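Signal recognition particle 19 kDa protein (Pyrococcus furiosus, PDB 3DLU) probably binds 7S RNA directly and mediates attachment of the 54 kDa subunit in the signal recognition particle, which targets nascent membrane proteins to the cytoplasmic membrane. Local coordinates at residues A[44-49]-A[85-90]; A[48-53]-A[70-75]. All blocks are in the same frame, centred on the assembly; numbering follows the deposited sequence.

Contact 1: A[44-49]-A[85-90]; sequences LKFKVI and LKLIAQ
Leu44 and Ile88 bring the two backbones nearest, their CA atoms 7.6 Å apart, where the chain leaving helix 34-43 passes one side of helix 81-100. Lys45, with positive phi (71°), closes the earlier helix in a Schellman motif, and this sharp turn sets Leu44 before it and Phe46 after it to point at the same partner helix. Contact between the segments is apolar and made by four side chains. Leu44 reaches over with one methyl: its CD1 lies 3.7 Å from Ile88 CG1 and 3.9 Å from Leu87 CB, so that it sits between the two neighbouring residues and also brushes the Leu87 carbonyl oxygen. Phe46 comes in with the far end of its ring. CZ meets Leu87 CD1 at 4.1 Å, the methyl standing at the ring edge near its plane, while CE2 approaches Ile88 CG1 at 4.0 Å. Ile88 has CG1 anti to its own carbonyl carbon (chi1 -73°), which brings CG1 up to both Leu44 CD1 and Phe46 CE2, although its CB does not aim straight at them. Within the turn, Leu44 CB lies over the centre of the Phe46 ring, 3.8 Å above its plane, covering one face. Beyond the pair, Leu44 also touches Lys91 and Phe46 touches Ser84, both on helix 81-100; the link between helix 34-43 and strand 47-56 is thus seated against helix 81-100, on the side of the sheet that carries Leu75.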
ATOM      1  N   LEU A  44      -1.365  21.299 -12.676  1.00 14.67           N
ATOM      2  CA  LEU A  44      -1.208  21.134 -14.124  1.00 13.47           C
ATOM      3  C   LEU A  44      -2.511  20.708 -14.806  1.00 18.92           C
ATOM      4  O   LEU A  44      -2.544  20.529 -16.030  1.00 18.46           O
ATOM      5  CB  LEU A  44      -0.118  20.098 -14.435  1.00 14.36           C
ATOM      6  CG  LEU A  44       1.293  20.544 -14.018  1.00 16.45           C
ATOM      7  CD1 LEU A  44       2.259  19.367 -13.948  1.00 16.60           C
ATOM      8  CD2 LEU A  44       1.805  21.631 -14.965  1.00 19.85           C
ATOM      9  N   LYS A  45      -3.556  20.540 -14.003  1.00 18.00           N
ATOM     10  CA  LYS A  45      -4.886  20.127 -14.482  1.00 20.18           C
ATOM     11  C   LYS A  45      -4.920  18.673 -14.944  1.00 26.73           C
ATOM     12  O   LYS A  45      -5.710  18.307 -15.813  1.00 24.87           O
ATOM     13  CB  LYS A  45      -5.381  21.020 -15.616  1.00 22.39           C
ATOM     14  CG  LYS A  45      -5.145  22.495 -15.407  1.00 21.95           C
ATOM     15  CD  LYS A  45      -6.280  23.211 -14.758  1.00 34.06           C
ATOM     16  CE  LYS A  45      -6.285  24.656 -15.250  1.00 30.75           C
ATOM     17  NZ  LYS A  45      -7.182  25.519 -14.463  1.00 41.41           N
ATOM     18  N   PHE A  46      -4.053  17.846 -14.382  1.00 16.88           N
ATOM     19  CA  PHE A  46      -4.106  16.426 -14.666  1.00 15.51           C
ATOM     20  C   PHE A  46      -5.151  15.859 -13.727  1.00 19.28           C
ATOM     21  O   PHE A  46      -5.493  16.484 -12.725  1.00 30.86           O
ATOM     22  CB  PHE A  46      -2.753  15.748 -14.412  1.00 17.97           C
ATOM     23  CG  PHE A  46      -1.630  16.248 -15.289  1.00 16.35           C
ATOM     24  CD1 PHE A  46      -1.883  17.008 -16.422  1.00 15.59           C
ATOM     25  CD2 PHE A  46      -0.318  15.909 -14.998  1.00 19.56           C
ATOM     26  CE1 PHE A  46      -0.844  17.451 -17.233  1.00 17.14           C
ATOM     27  CE2 PHE A  46       0.737  16.345 -15.810  1.00 15.37           C
ATOM     28  CZ  PHE A  46       0.474  17.115 -16.921  1.00 19.82           C
ATOM     29  N   LYS A  47      -5.690  14.695 -14.043  1.00 20.26           N
ATOM     30  CA  LYS A  47      -6.653  14.095 -13.133  1.00 22.27           C
ATOM     31  C   LYS A  47      -5.962  12.995 -12.344  1.00 16.63           C
ATOM     32  O   LYS A  47      -5.286  12.152 -12.926  1.00 19.94           O
ATOM     33  CB  LYS A  47      -7.848  13.538 -13.906  1.00 22.48           C
ATOM     34  CG  LYS A  47      -8.888  12.899 -13.004  1.00 23.62           C
ATOM     35  CD  LYS A  47     -10.099  12.446 -13.798  1.00 35.14           C
ATOM     36  CE  LYS A  47     -11.246  12.068 -12.864  1.00 33.65           C
ATOM     37  NZ  LYS A  47     -12.386  11.458 -13.602  1.00 44.22           N
ATOM     38  N   VAL A  48      -6.115  13.026 -11.022  1.00 16.43           N
ATOM     39  CA  VAL A  48      -5.538  12.004 -10.154  1.00 16.05           C
ATOM     40  C   VAL A  48      -6.514  10.850  -9.923  1.00 18.58           C
ATOM     41  O   VAL A  48      -7.626  11.046  -9.420  1.00 18.86           O
ATOM     42  CB  VAL A  48      -5.087  12.602  -8.812  1.00 19.40           C
ATOM     43  CG1 VAL A  48      -4.445  11.546  -7.946  1.00 20.41           C
ATOM     44  CG2 VAL A  48      -4.115  13.751  -9.062  1.00 27.24           C
ATOM     45  N   ILE A  49      -6.071   9.655 -10.298  1.00 13.35           N
ATOM     46  CA  ILE A  49      -6.878   8.433 -10.274  1.00 17.04           C
ATOM     47  C   ILE A  49      -6.610   7.574  -9.026  1.00 23.55           C
ATOM     48  O   ILE A  49      -7.548   7.098  -8.372  1.00 18.87           O
ATOM     49  CB  ILE A  49      -6.616   7.601 -11.554  1.00 14.72           C
ATOM     50  CG1 ILE A  49      -6.923   8.425 -12.815  1.00 18.61           C
ATOM     51  CG2 ILE A  49      -7.386   6.281 -11.541  1.00 21.08           C
ATOM     52  CD1 ILE A  49      -8.332   9.030 -12.834  1.00 21.24           C
ATOM     53  N   LEU A  85       5.962  13.983 -16.960  1.00 13.11           N
ATOM     54  CA  LEU A  85       6.969  13.892 -15.901  1.00 15.43           C
ATOM     55  C   LEU A  85       7.816  15.159 -15.826  1.00 16.12           C
ATOM     56  O   LEU A  85       8.108  15.655 -14.739  1.00 14.20           O
ATOM     57  CB  LEU A  85       7.880  12.684 -16.095  1.00 12.71           C
ATOM     58  CG  LEU A  85       7.272  11.289 -15.900  1.00 11.60           C
ATOM     59  CD1 LEU A  85       8.296  10.211 -16.224  1.00 14.96           C
ATOM     60  CD2 LEU A  85       6.710  11.112 -14.479  1.00 13.75           C
ATOM     61  N   LYS A  86       8.218  15.674 -16.982  1.00 12.33           N
ATOM     62  CA  LYS A  86       8.988  16.930 -17.008  1.00 13.40           C
ATOM     63  C   LYS A  86       8.162  18.105 -16.460  1.00 15.13           C
ATOM     64  O   LYS A  86       8.652  18.910 -15.657  1.00 15.23           O
ATOM     65  CB  LYS A  86       9.484  17.235 -18.425  1.00 17.75           C
ATOM     66  CG  LYS A  86      10.560  16.259 -18.930  1.00 19.56           C
ATOM     67  CD  LYS A  86      10.780  16.428 -20.431  1.00 21.87           C
ATOM     68  CE  LYS A  86      11.753  15.395 -20.967  1.00 26.80           C
ATOM     69  NZ  LYS A  86      11.767  15.390 -22.452  1.00 55.91           N
ATOM     70  N   LEU A  87       6.902  18.205 -16.880  1.00 11.76           N
ATOM     71  CA  LEU A  87       6.035  19.275 -16.404  1.00 16.32           C
ATOM     72  C   LEU A  87       5.869  19.188 -14.894  1.00 12.67           C
ATOM     73  O   LEU A  87       5.887  20.203 -14.195  1.00 14.40           O
ATOM     74  CB  LEU A  87       4.659  19.191 -17.068  1.00 14.59           C
ATOM     75  CG  LEU A  87       4.616  19.585 -18.544  1.00 17.73           C
ATOM     76  CD1 LEU A  87       3.296  19.118 -19.149  1.00 15.59           C
ATOM     77  CD2 LEU A  87       4.769  21.100 -18.654  1.00 23.53           C
ATOM     78  N   ILE A  88       5.688  17.966 -14.398  1.00 16.00           N
ATOM     79  CA  ILE A  88       5.507  17.745 -12.970  1.00  9.95           C
ATOM     80  C   ILE A  88       6.761  18.137 -12.189  1.00 17.41           C
ATOM     81  O   ILE A  88       6.674  18.845 -11.180  1.00 13.90           O
ATOM     82  CB  ILE A  88       5.138  16.280 -12.685  1.00 11.93           C
ATOM     83  CG1 ILE A  88       3.697  16.031 -13.115  1.00 11.98           C
ATOM     84  CG2 ILE A  88       5.306  15.945 -11.195  1.00 10.40           C
ATOM     85  CD1 ILE A  88       3.299  14.553 -13.080  1.00 14.70           C
ATOM     86  N   ALA A  89       7.920  17.686 -12.668  1.00 15.50           N
ATOM     87  CA  ALA A  89       9.190  18.008 -12.015  1.00 11.09           C
ATOM     88  C   ALA A  89       9.394  19.525 -11.929  1.00 11.17           C
ATOM     89  O   ALA A  89       9.724  20.069 -10.857  1.00 14.29           O
ATOM     90  CB  ALA A  89      10.360  17.341 -12.755  1.00 13.51           C
ATOM     91  N   GLN A  90       9.173  20.215 -13.042  1.00 16.79           N
ATOM     92  CA  GLN A  90       9.400  21.655 -13.074  1.00 15.37           C
ATOM     93  C   GLN A  90       8.392  22.402 -12.197  1.00 18.46           C
ATOM     94  O   GLN A  90       8.725  23.415 -11.584  1.00 18.80           O
ATOM     95  CB  GLN A  90       9.434  22.181 -14.512  1.00 23.29           C
ATOM     96  CG  GLN A  90       9.811  23.670 -14.641  1.00 23.91           C
ATOM     97  CD  GLN A  90      11.171  24.034 -14.029  1.00 24.95           C
ATOM     98  OE1 GLN A  90      12.002  23.174 -13.748  1.00 21.29           O
ATOM     99  NE2 GLN A  90      11.396  25.327 -13.839  1.00 23.92           N
TER

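Contact 2: A[48-53]-A[70-75]; sequences VIRVEE and FGMIVL
A beta hairpin pairs strand 47-56 with strand 68-76, antiparallel at 176° and with a classic beta bulge at Ile49 and Arg50, both opposite Val74. Val74 O accepts from both residues on the same face of its carbonyl plane: Ile49 N at 2.8 Å and, more loosely, Arg50 N at 3.3 Å, while Arg50 O takes Val74 N. Regular pairing begins with Val51 opposite Ile73, and Glu52 and Met72 exchange two backbone bonds, of which Glu52 N to Met72 O is nearly straight (177°). Toward helix 34-43, Val48 and Leu75 lie side by side; Val51 and Ile73 continue this face onto Val38 and Ile37. At Gly71 the chain runs close to Glu53, and a CB there would clash with Glu52 O. On the other face Arg50, extended from CG to NE, crosses Met72 at about a right angle. Met72 CG stands between its backbone N and carbonyl carbon (chi1 69°), and the bent chain brings SD to 3.4 Å from Arg50 NH1, with CE at the guanidinium edge, in its plane. With only an alanine at Met72, Arg50 NH1 would probably lose the sulfur and methyl packed against it, opening a gap beside the guanidinium while its salt bridges remained. Glu52 CB lies 3.6 Å above one guanidinium face, toward its rim. Arg50 NE is salt-bridged to Asp54 of the second subunit and NH2 to Glu52 of the third, so packing within the chain lies alongside a charge whose ionic partners belong to other subunits, and both probably limit its movement.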
ATOM      1  N   VAL A  48      -6.115  13.026 -11.022  1.00 16.43           N
ATOM      2  CA  VAL A  48      -5.538  12.004 -10.154  1.00 16.05           C
ATOM      3  C   VAL A  48      -6.514  10.850  -9.923  1.00 18.58           C
ATOM      4  O   VAL A  48      -7.626  11.046  -9.420  1.00 18.86           O
ATOM      5  CB  VAL A  48      -5.087  12.602  -8.812  1.00 19.40           C
ATOM      6  CG1 VAL A  48      -4.445  11.546  -7.946  1.00 20.41           C
ATOM      7  CG2 VAL A  48      -4.115  13.751  -9.062  1.00 27.24           C
ATOM      8  N   ILE A  49      -6.071   9.655 -10.298  1.00 13.35           N
ATOM      9  CA  ILE A  49      -6.878   8.433 -10.274  1.00 17.04           C
ATOM     10  C   ILE A  49      -6.610   7.574  -9.026  1.00 23.55           C
ATOM     11  O   ILE A  49      -7.548   7.098  -8.372  1.00 18.87           O
ATOM     12  CB  ILE A  49      -6.616   7.601 -11.554  1.00 14.72           C
ATOM     13  CG1 ILE A  49      -6.923   8.425 -12.815  1.00 18.61           C
ATOM     14  CG2 ILE A  49      -7.386   6.281 -11.541  1.00 21.08           C
ATOM     15  CD1 ILE A  49      -8.332   9.030 -12.834  1.00 21.24           C
ATOM     16  N   ARG A  50      -5.335   7.364  -8.706  1.00 17.86           N
ATOM     17  CA  ARG A  50      -4.941   6.617  -7.501  1.00 15.67           C
ATOM     18  C   ARG A  50      -3.683   7.220  -6.891  1.00 20.36           C
ATOM     19  O   ARG A  50      -2.777   7.609  -7.611  1.00 16.31           O
ATOM     20  CB  ARG A  50      -4.646   5.145  -7.821  1.00 16.49           C
ATOM     21  CG  ARG A  50      -4.028   4.388  -6.615  1.00 24.99           C
ATOM     22  CD  ARG A  50      -3.789   2.899  -6.889  1.00 25.09           C
ATOM     23  NE  ARG A  50      -3.560   2.131  -5.658  1.00 16.42           N
ATOM     24  CZ  ARG A  50      -2.490   1.371  -5.423  1.00 27.57           C
ATOM     25  NH1 ARG A  50      -1.522   1.272  -6.324  1.00 24.09           N
ATOM     26  NH2 ARG A  50      -2.388   0.696  -4.279  1.00 22.00           N
ATOM     27  N   VAL A  51      -3.624   7.279  -5.568  1.00 14.24           N
ATOM     28  CA  VAL A  51      -2.397   7.672  -4.876  1.00 17.53           C
ATOM     29  C   VAL A  51      -2.101   6.648  -3.801  1.00 20.65           C
ATOM     30  O   VAL A  51      -2.930   6.417  -2.937  1.00 18.96           O
ATOM     31  CB  VAL A  51      -2.551   9.040  -4.185  1.00 23.90           C
ATOM     32  CG1 VAL A  51      -1.222   9.484  -3.555  1.00 19.98           C
ATOM     33  CG2 VAL A  51      -3.054  10.073  -5.162  1.00 16.06           C
ATOM     34  N   GLU A  52      -0.931   6.022  -3.838  1.00 15.62           N
ATOM     35  CA  GLU A  52      -0.575   5.105  -2.762  1.00 16.61           C
ATOM     36  C   GLU A  52       0.750   5.542  -2.194  1.00 20.34           C
ATOM     37  O   GLU A  52       1.657   5.903  -2.943  1.00 16.03           O
ATOM     38  CB  GLU A  52      -0.452   3.660  -3.256  1.00 16.38           C
ATOM     39  CG  GLU A  52      -0.435   2.616  -2.124  1.00 21.09           C
ATOM     40  CD  GLU A  52       0.923   2.454  -1.451  1.00 39.62           C
ATOM     41  OE1 GLU A  52       1.949   2.695  -2.112  1.00 31.47           O
ATOM     42  OE2 GLU A  52       0.962   2.069  -0.260  1.00 37.08           O
ATOM     43  N   GLU A  53       0.856   5.508  -0.873  1.00 12.21           N
ATOM     44  CA  GLU A  53       2.118   5.831  -0.220  1.00 19.58           C
ATOM     45  C   GLU A  53       2.316   4.986   1.036  1.00 25.48           C
ATOM     46  O   GLU A  53       1.390   4.782   1.818  1.00 19.29           O
ATOM     47  CB  GLU A  53       2.166   7.322   0.114  1.00 21.17           C
ATOM     48  CG  GLU A  53       3.552   7.806   0.483  1.00 33.10           C
ATOM     49  CD  GLU A  53       3.576   9.278   0.842  1.00 44.83           C
ATOM     50  OE1 GLU A  53       2.486   9.858   1.045  1.00 36.72           O
ATOM     51  OE2 GLU A  53       4.686   9.845   0.921  1.00 43.53           O
ATOM     52  N   PHE A  70       7.621   5.213   0.051  1.00 23.35           N
ATOM     53  CA  PHE A  70       7.509   4.429  -1.172  1.00 21.08           C
ATOM     54  C   PHE A  70       6.120   4.700  -1.705  1.00 26.13           C
ATOM     55  O   PHE A  70       5.190   4.816  -0.922  1.00 22.53           O
ATOM     56  CB  PHE A  70       7.646   2.951  -0.831  1.00 14.70           C
ATOM     57  CG  PHE A  70       8.880   2.633  -0.052  1.00 21.39           C
ATOM     58  CD1 PHE A  70       8.922   2.833   1.319  1.00 23.07           C
ATOM     59  CD2 PHE A  70      10.014   2.160  -0.694  1.00 23.51           C
ATOM     60  CE1 PHE A  70      10.060   2.547   2.032  1.00 29.51           C
ATOM     61  CE2 PHE A  70      11.157   1.870   0.017  1.00 25.85           C
ATOM     62  CZ  PHE A  70      11.182   2.066   1.381  1.00 25.78           C
ATOM     63  N   GLY A  71       5.960   4.830  -3.014  1.00 18.57           N
ATOM     64  CA  GLY A  71       4.643   5.186  -3.513  1.00 20.75           C
ATOM     65  C   GLY A  71       4.486   5.188  -5.012  1.00 17.31           C
ATOM     66  O   GLY A  71       5.430   4.895  -5.756  1.00 14.86           O
ATOM     67  N   MET A  72       3.275   5.513  -5.453  1.00 16.08           N
ATOM     68  CA  MET A  72       2.964   5.616  -6.874  1.00 15.28           C
ATOM     69  C   MET A  72       1.685   6.395  -7.051  1.00 13.88           C
ATOM     70  O   MET A  72       0.855   6.476  -6.135  1.00 14.46           O
ATOM     71  CB  MET A  72       2.826   4.236  -7.535  1.00 16.19           C
ATOM     72  CG  MET A  72       1.591   3.433  -7.086  1.00 22.56           C
ATOM     73  SD  MET A  72       0.078   3.685  -8.056  1.00 26.23           S
ATOM     74  CE  MET A  72       0.140   2.283  -9.218  1.00 18.10           C
ATOM     75  N   ILE A  73       1.539   6.995  -8.220  1.00 15.05           N
ATOM     76  CA  ILE A  73       0.368   7.805  -8.524  1.00 15.84           C
ATOM     77  C   ILE A  73      -0.111   7.370  -9.889  1.00 14.03           C
ATOM     78  O   ILE A  73       0.688   7.213 -10.806  1.00 22.42           O
ATOM     79  CB  ILE A  73       0.693   9.325  -8.594  1.00 18.37           C
ATOM     80  CG1 ILE A  73       1.374   9.831  -7.314  1.00 16.42           C
ATOM     81  CG2 ILE A  73      -0.581  10.120  -8.850  1.00 14.19           C
ATOM     82  CD1 ILE A  73       2.888   9.671  -7.292  1.00 21.32           C
ATOM     83  N   VAL A  74      -1.413   7.150 -10.027  1.00 11.08           N
ATOM     84  CA  VAL A  74      -1.995   6.947 -11.337  1.00 15.92           C
ATOM     85  C   VAL A  74      -2.657   8.261 -11.713  1.00 12.98           C
ATOM     86  O   VAL A  74      -3.424   8.819 -10.929  1.00 16.59           O
ATOM     87  CB  VAL A  74      -3.051   5.820 -11.315  1.00 14.82           C
ATOM     88  CG1 VAL A  74      -3.688   5.687 -12.681  1.00 13.59           C
ATOM     89  CG2 VAL A  74      -2.401   4.491 -10.885  1.00 16.87           C
ATOM     90  N   LEU A  75      -2.329   8.749 -12.912  0.50 13.79           N
ATOM     91  CA  LEU A  75      -2.786  10.040 -13.411  0.50 14.62           C
ATOM     92  C   LEU A  75      -3.372   9.937 -14.824  0.50 11.54           C
ATOM     93  O   LEU A  75      -3.086   8.991 -15.552  0.50 15.41           O
ATOM     94  CB  LEU A  75      -1.610  11.025 -13.449  0.50 14.43           C
ATOM     95  CG  LEU A  75      -0.939  11.446 -12.144  0.50 15.58           C
ATOM     96  CD1 LEU A  75       0.279  12.318 -12.434  0.50 15.99           C
ATOM     97  CD2 LEU A  75      -1.932  12.176 -11.243  0.50 16.49           C
TER

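In the fold
Both contacts start from strand 47-56. Val48 and Ile49 belong to both segments but touch the partner only in contact 2; in contact 1 Leu44 and Phe46, in the turn leading into the strand, do the work. Contact 1 is partly buried, small and wholly apolar, a helix-side seam between 44-46 and helix 81-100. Contact 2 is buried and larger, held by backbone hydrogen bonds, with an apolar face toward helix 34-43 and a mixed polar and apolar face (Arg50, Glu52, Met72, Val74) that meets other subunits, while the edge of strand 47-56 pairs with a strand of the second subunit. The two contacts touch at Leu75, in one of its two conformers, CD1 lying 3.8 Å from Ile88 CD1.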